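Local structure of Non-structural protein (Porcine reproductive and respiratory syndrome virus, 3IFU) at residues A[120-125]-A[169-174]; A[86-91]-A[95-100]. The protein is the zinc-binding, papain-like cysteine protease Nsp1alpha from the start of the viral polyprotein, and probably inhibits interferon-beta production in the host cell. All coordinates share one frame; numbering follows the deposited sequence.

Overall arrangement
Contact 2 and the 120-125 side of contact 1 belong to the papain-like protease part of Nsp1alpha; the centres of the two contacts are about 17 Å apart. Contact 2 joins the end of helix 81-87 to the start of helix 94-108. Contact 1, later in the chain, sets the loop between helix 113-118 and strand 127-130 against the loop that follows strand 157-160. The two meet at Arg124: its NH1 lies 3.1 Å from Thr88 O in a probable, weak hydrogen bond, and its NH2 is 3.3 Å from NH1 of Arg97, a close approach of like charges. Each contact reaches the second subunit. Neither belongs to the zinc sites, Cys8/Cys10/Cys25/Cys28 and Cys70/Cys76/His146/Met180.

Contact 1: A[120-125]-A[169-174]; sequences QVYERG and KPEDFC
With CG anti to the backbone N (chi1 -173°), the Tyr122 ring is carried out of its loop toward 169-174, where Glu171 meets it with CG lodged between its own backbone N and carbonyl carbon (chi1 51°). That second torsion directs the glutamate chain across the aromatic face. Its CB lies above the centre of the ring in a CH-pi contact, and beyond CG the chain runs extended across the ring at about a right angle to the tyrosine side chain. The carboxylate ends up stacked on the CD2/CE2 side, its plane only 18° from that of the ring. Here Glu171 CD is 3.6 Å from Tyr122 CE2. Glu171 OE1 stands 3.6 Å from Tyr122 CD2. The backbone approaches differently: Lys169 O sits at the ring edge, near its plane, 4.3 Å from Tyr122 CE1. No hydrogen bond spans the two segments, so this is a small surface contact of van der Waals and CH-pi character. Arg127 makes a cation-pi contact with the same ring and also hydrogen-bonds Tyr122 O, while a backbone bond ties Lys169 to Trp128 of strand 127-130. What meets here is two type I beta turns, Tyr122 to Gly125 and Pro170 to Phe173, packed through one aromatic face where loops flank the antiparallel sheet of this papain-like protease.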
# COMPACT_ATOMS: atom_id res chain seq x y z
N GLN A 120 -19.31 6.79 -0.02
CA GLN A 120 -19.41 6.31 -1.40
C GLN A 120 -18.24 5.44 -1.79
O GLN A 120 -17.67 5.59 -2.88
CB GLN A 120 -19.49 7.49 -2.35
CG GLN A 120 -20.78 8.25 -2.27
CD GLN A 120 -20.65 9.61 -2.91
OE1 GLN A 120 -21.66 10.27 -3.20
NE2 GLN A 120 -19.42 10.05 -3.14
N VAL A 121 -17.87 4.52 -0.90
CA VAL A 121 -16.77 3.62 -1.14
C VAL A 121 -17.02 2.75 -2.37
O VAL A 121 -16.13 2.56 -3.21
CB VAL A 121 -16.52 2.75 0.10
CG1 VAL A 121 -15.81 1.47 -0.26
CG2 VAL A 121 -15.71 3.55 1.10
N TYR A 122 -18.24 2.24 -2.49
CA TYR A 122 -18.58 1.38 -3.62
C TYR A 122 -18.67 2.14 -4.96
O TYR A 122 -18.10 1.70 -5.97
CB TYR A 122 -19.91 0.67 -3.35
CG TYR A 122 -20.26 -0.36 -4.40
CD1 TYR A 122 -19.91 -1.70 -4.22
CD2 TYR A 122 -20.88 0.01 -5.59
CE1 TYR A 122 -20.18 -2.65 -5.22
CE2 TYR A 122 -21.15 -0.93 -6.59
CZ TYR A 122 -20.80 -2.25 -6.40
OH TYR A 122 -21.04 -3.17 -7.40
N GLU A 123 -19.36 3.28 -4.98
CA GLU A 123 -19.50 4.02 -6.23
C GLU A 123 -18.13 4.48 -6.73
O GLU A 123 -17.95 4.68 -7.93
CB GLU A 123 -20.43 5.22 -6.06
CG GLU A 123 -19.73 6.54 -5.74
CD GLU A 123 -20.08 7.68 -6.72
OE1 GLU A 123 -21.29 7.97 -6.87
OE2 GLU A 123 -19.16 8.27 -7.34
N ARG A 124 -17.18 4.64 -5.82
CA ARG A 124 -15.85 5.09 -6.21
C ARG A 124 -14.90 3.98 -6.66
O ARG A 124 -13.74 4.25 -6.98
CB ARG A 124 -15.22 5.91 -5.08
CG ARG A 124 -15.79 7.34 -4.99
CD ARG A 124 -15.55 7.95 -3.62
NE ARG A 124 -16.18 9.25 -3.47
CZ ARG A 124 -15.62 10.42 -3.78
NH1 ARG A 124 -14.39 10.47 -4.27
NH2 ARG A 124 -16.29 11.54 -3.59
N GLY A 125 -15.38 2.74 -6.68
CA GLY A 125 -14.54 1.65 -7.14
C GLY A 125 -14.11 0.55 -6.19
O GLY A 125 -13.44 -0.39 -6.61
N LYS A 169 -18.37 -8.89 -4.25
CA LYS A 169 -19.60 -9.06 -3.49
C LYS A 169 -20.57 -7.96 -3.95
O LYS A 169 -20.14 -6.83 -4.18
CB LYS A 169 -19.31 -8.88 -2.00
CG LYS A 169 -19.32 -10.15 -1.18
CD LYS A 169 -18.34 -11.16 -1.70
CE LYS A 169 -19.09 -12.40 -2.16
NZ LYS A 169 -19.91 -12.99 -1.06
N PRO A 170 -21.87 -8.27 -4.10
CA PRO A 170 -22.81 -7.24 -4.54
C PRO A 170 -22.64 -5.98 -3.70
O PRO A 170 -22.06 -6.04 -2.62
CB PRO A 170 -24.16 -7.91 -4.33
CG PRO A 170 -23.85 -9.35 -4.60
CD PRO A 170 -22.56 -9.55 -3.86
N GLU A 171 -23.13 -4.85 -4.17
CA GLU A 171 -22.96 -3.63 -3.40
C GLU A 171 -23.73 -3.56 -2.09
O GLU A 171 -23.50 -2.65 -1.29
CB GLU A 171 -23.27 -2.40 -4.25
CG GLU A 171 -24.57 -2.43 -4.97
CD GLU A 171 -24.70 -1.23 -5.90
OE1 GLU A 171 -24.51 -0.09 -5.41
OE2 GLU A 171 -24.98 -1.44 -7.10
N ASP A 172 -24.63 -4.50 -1.85
CA ASP A 172 -25.38 -4.48 -0.60
C ASP A 172 -24.60 -5.22 0.50
O ASP A 172 -24.93 -5.12 1.68
CB ASP A 172 -26.77 -5.11 -0.76
CG ASP A 172 -26.90 -5.93 -2.04
OD1 ASP A 172 -26.91 -5.34 -3.14
OD2 ASP A 172 -27.00 -7.18 -1.95
N PHE A 173 -23.55 -5.93 0.10
CA PHE A 173 -22.74 -6.69 1.04
C PHE A 173 -21.69 -5.90 1.81
O PHE A 173 -21.02 -5.02 1.26
CB PHE A 173 -22.04 -7.85 0.34
CG PHE A 173 -21.26 -8.73 1.27
CD1 PHE A 173 -21.90 -9.77 1.94
CD2 PHE A 173 -19.92 -8.48 1.54
CE1 PHE A 173 -21.21 -10.54 2.87
CE2 PHE A 173 -19.22 -9.25 2.48
CZ PHE A 173 -19.87 -10.28 3.14
N CYS A 174 -21.53 -6.27 3.08
CA CYS A 174 -20.56 -5.69 3.98
C CYS A 174 -20.28 -6.76 5.03
O CYS A 174 -21.19 -7.20 5.71
CB CYS A 174 -21.11 -4.42 4.65
SG CYS A 174 -19.90 -3.55 5.70

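Contact 2: A[86-91]-A[95-100]; sequences RMTSGN and QQRMVR
Across this contact the chain doubles back, bringing the CA atoms of Ser89 and Arg97 to 6.3 Å as helix 81-87 gives way to a short loop and then to helix 94-108. This is a helix-loop-helix connection within the papain-like protease domain, and it is largely buried. Arg97 does most of the work from the second helix. Its CG stands anti to the backbone N (chi1 -165°) and the chain then bends at chi2 (61°), which lays the aliphatic part along the loop. Ser89 CB packs beside the root of this side chain, 3.6 Å from both CB and CG of Arg97. Further out, Thr88 CG2 is modelled over one face of the guanidinium, but too close for the detail to be trusted. NH2 of Arg97 makes a weak hydrogen bond to Leu119 O, just beyond helix 113-118, while its NH1 lies near the like-charged NH2 of Arg124. The hydroxyl of Ser89 hydrogen-bonds Ala85 O in the last turn of the first helix. Met98, next along the second helix, packs on Ile81, Phe82 and Ala85, and Asn161 of the second subunit packs on Arg86. The guanidinium of Arg86 comes edge-on to the loop backbone, NH1 giving Ser89 O a weak bond of 3.5 Å and NH2 a weak one of 3.1 Å to Gly90 O.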
# COMPACT_ATOMS: atom_id res chain seq x y z
N ARG A 86 -7.29 6.40 0.33
CA ARG A 86 -6.45 6.22 -0.85
C ARG A 86 -7.16 5.60 -2.03
O ARG A 86 -6.97 6.03 -3.16
CB ARG A 86 -5.22 5.37 -0.56
CG ARG A 86 -4.18 5.49 -1.67
CD ARG A 86 -3.31 6.72 -1.42
NE ARG A 86 -3.05 7.58 -2.57
CZ ARG A 86 -3.98 8.16 -3.32
NH1 ARG A 86 -5.27 7.97 -3.05
NH2 ARG A 86 -3.63 8.99 -4.29
N MET A 87 -7.96 4.57 -1.77
CA MET A 87 -8.69 3.87 -2.82
C MET A 87 -9.86 4.69 -3.33
O MET A 87 -10.43 4.41 -4.37
CB MET A 87 -9.21 2.53 -2.30
CG MET A 87 -8.16 1.70 -1.58
SD MET A 87 -8.70 0.03 -1.19
CE MET A 87 -9.64 0.29 0.29
N THR A 88 -10.20 5.74 -2.59
CA THR A 88 -11.34 6.58 -2.92
C THR A 88 -10.98 7.98 -3.47
O THR A 88 -11.86 8.82 -3.68
CB THR A 88 -12.28 6.66 -1.67
OG1 THR A 88 -13.08 5.47 -1.60
CG2 THR A 88 -13.19 7.81 -1.73
N SER A 89 -9.70 8.22 -3.74
CA SER A 89 -9.27 9.51 -4.27
C SER A 89 -8.18 9.37 -5.33
O SER A 89 -7.67 8.27 -5.56
CB SER A 89 -8.76 10.41 -3.15
OG SER A 89 -7.65 9.81 -2.49
N GLY A 90 -7.82 10.48 -5.95
CA GLY A 90 -6.78 10.48 -6.96
C GLY A 90 -5.54 11.18 -6.43
O GLY A 90 -5.42 11.39 -5.22
N ASN A 91 -4.63 11.56 -7.32
CA ASN A 91 -3.40 12.24 -6.92
C ASN A 91 -3.65 13.65 -6.39
O ASN A 91 -3.23 13.99 -5.29
CB ASN A 91 -2.41 12.29 -8.09
CG ASN A 91 -1.48 11.09 -8.12
OD1 ASN A 91 -1.92 9.94 -8.05
ND2 ASN A 91 -0.18 11.34 -8.24
N GLN A 95 -5.63 14.78 -0.09
CA GLN A 95 -5.72 15.48 1.20
C GLN A 95 -7.16 15.74 1.60
O GLN A 95 -7.58 15.41 2.71
CB GLN A 95 -4.96 16.80 1.17
CG GLN A 95 -3.46 16.64 1.04
CD GLN A 95 -2.72 17.96 1.08
OE1 GLN A 95 -2.94 18.83 0.23
NE2 GLN A 95 -1.84 18.13 2.08
N GLN A 96 -7.92 16.34 0.69
CA GLN A 96 -9.31 16.65 0.96
C GLN A 96 -10.02 15.37 1.38
O GLN A 96 -10.73 15.34 2.38
CB GLN A 96 -9.95 17.22 -0.29
CG GLN A 96 -11.33 17.76 -0.09
CD GLN A 96 -12.24 17.37 -1.22
OE1 GLN A 96 -12.65 16.21 -1.33
NE2 GLN A 96 -12.55 18.33 -2.09
N ARG A 97 -9.81 14.31 0.61
CA ARG A 97 -10.42 13.01 0.87
C ARG A 97 -10.05 12.46 2.25
O ARG A 97 -10.92 11.99 2.98
CB ARG A 97 -9.99 12.03 -0.21
CG ARG A 97 -10.81 10.78 -0.24
CD ARG A 97 -12.25 11.12 -0.52
NE ARG A 97 -13.13 10.00 -0.24
CZ ARG A 97 -14.45 10.07 -0.26
NH1 ARG A 97 -15.03 11.22 -0.54
NH2 ARG A 97 -15.18 9.00 -0.00
N MET A 98 -8.76 12.49 2.59
CA MET A 98 -8.29 11.99 3.88
C MET A 98 -9.00 12.69 5.02
O MET A 98 -9.47 12.06 5.97
CB MET A 98 -6.78 12.21 4.00
CG MET A 98 -6.19 12.04 5.42
SD MET A 98 -6.54 10.47 6.29
CE MET A 98 -5.60 9.30 5.35
N VAL A 99 -9.10 14.01 4.91
CA VAL A 99 -9.75 14.84 5.92
C VAL A 99 -11.26 14.55 6.09
O VAL A 99 -11.76 14.54 7.22
CB VAL A 99 -9.53 16.33 5.59
CG1 VAL A 99 -10.28 17.20 6.57
CG2 VAL A 99 -8.04 16.64 5.64
N ARG A 100 -11.97 14.31 4.99
CA ARG A 100 -13.41 14.03 5.05
C ARG A 100 -13.67 12.61 5.57
O ARG A 100 -14.64 12.39 6.30
CB ARG A 100 -14.04 14.17 3.66
CG ARG A 100 -13.78 15.50 2.98
CD ARG A 100 -14.65 16.60 3.54
NE ARG A 100 -16.06 16.39 3.23
CZ ARG A 100 -17.03 17.18 3.65
NH1 ARG A 100 -16.75 18.24 4.39
NH2 ARG A 100 -18.30 16.92 3.33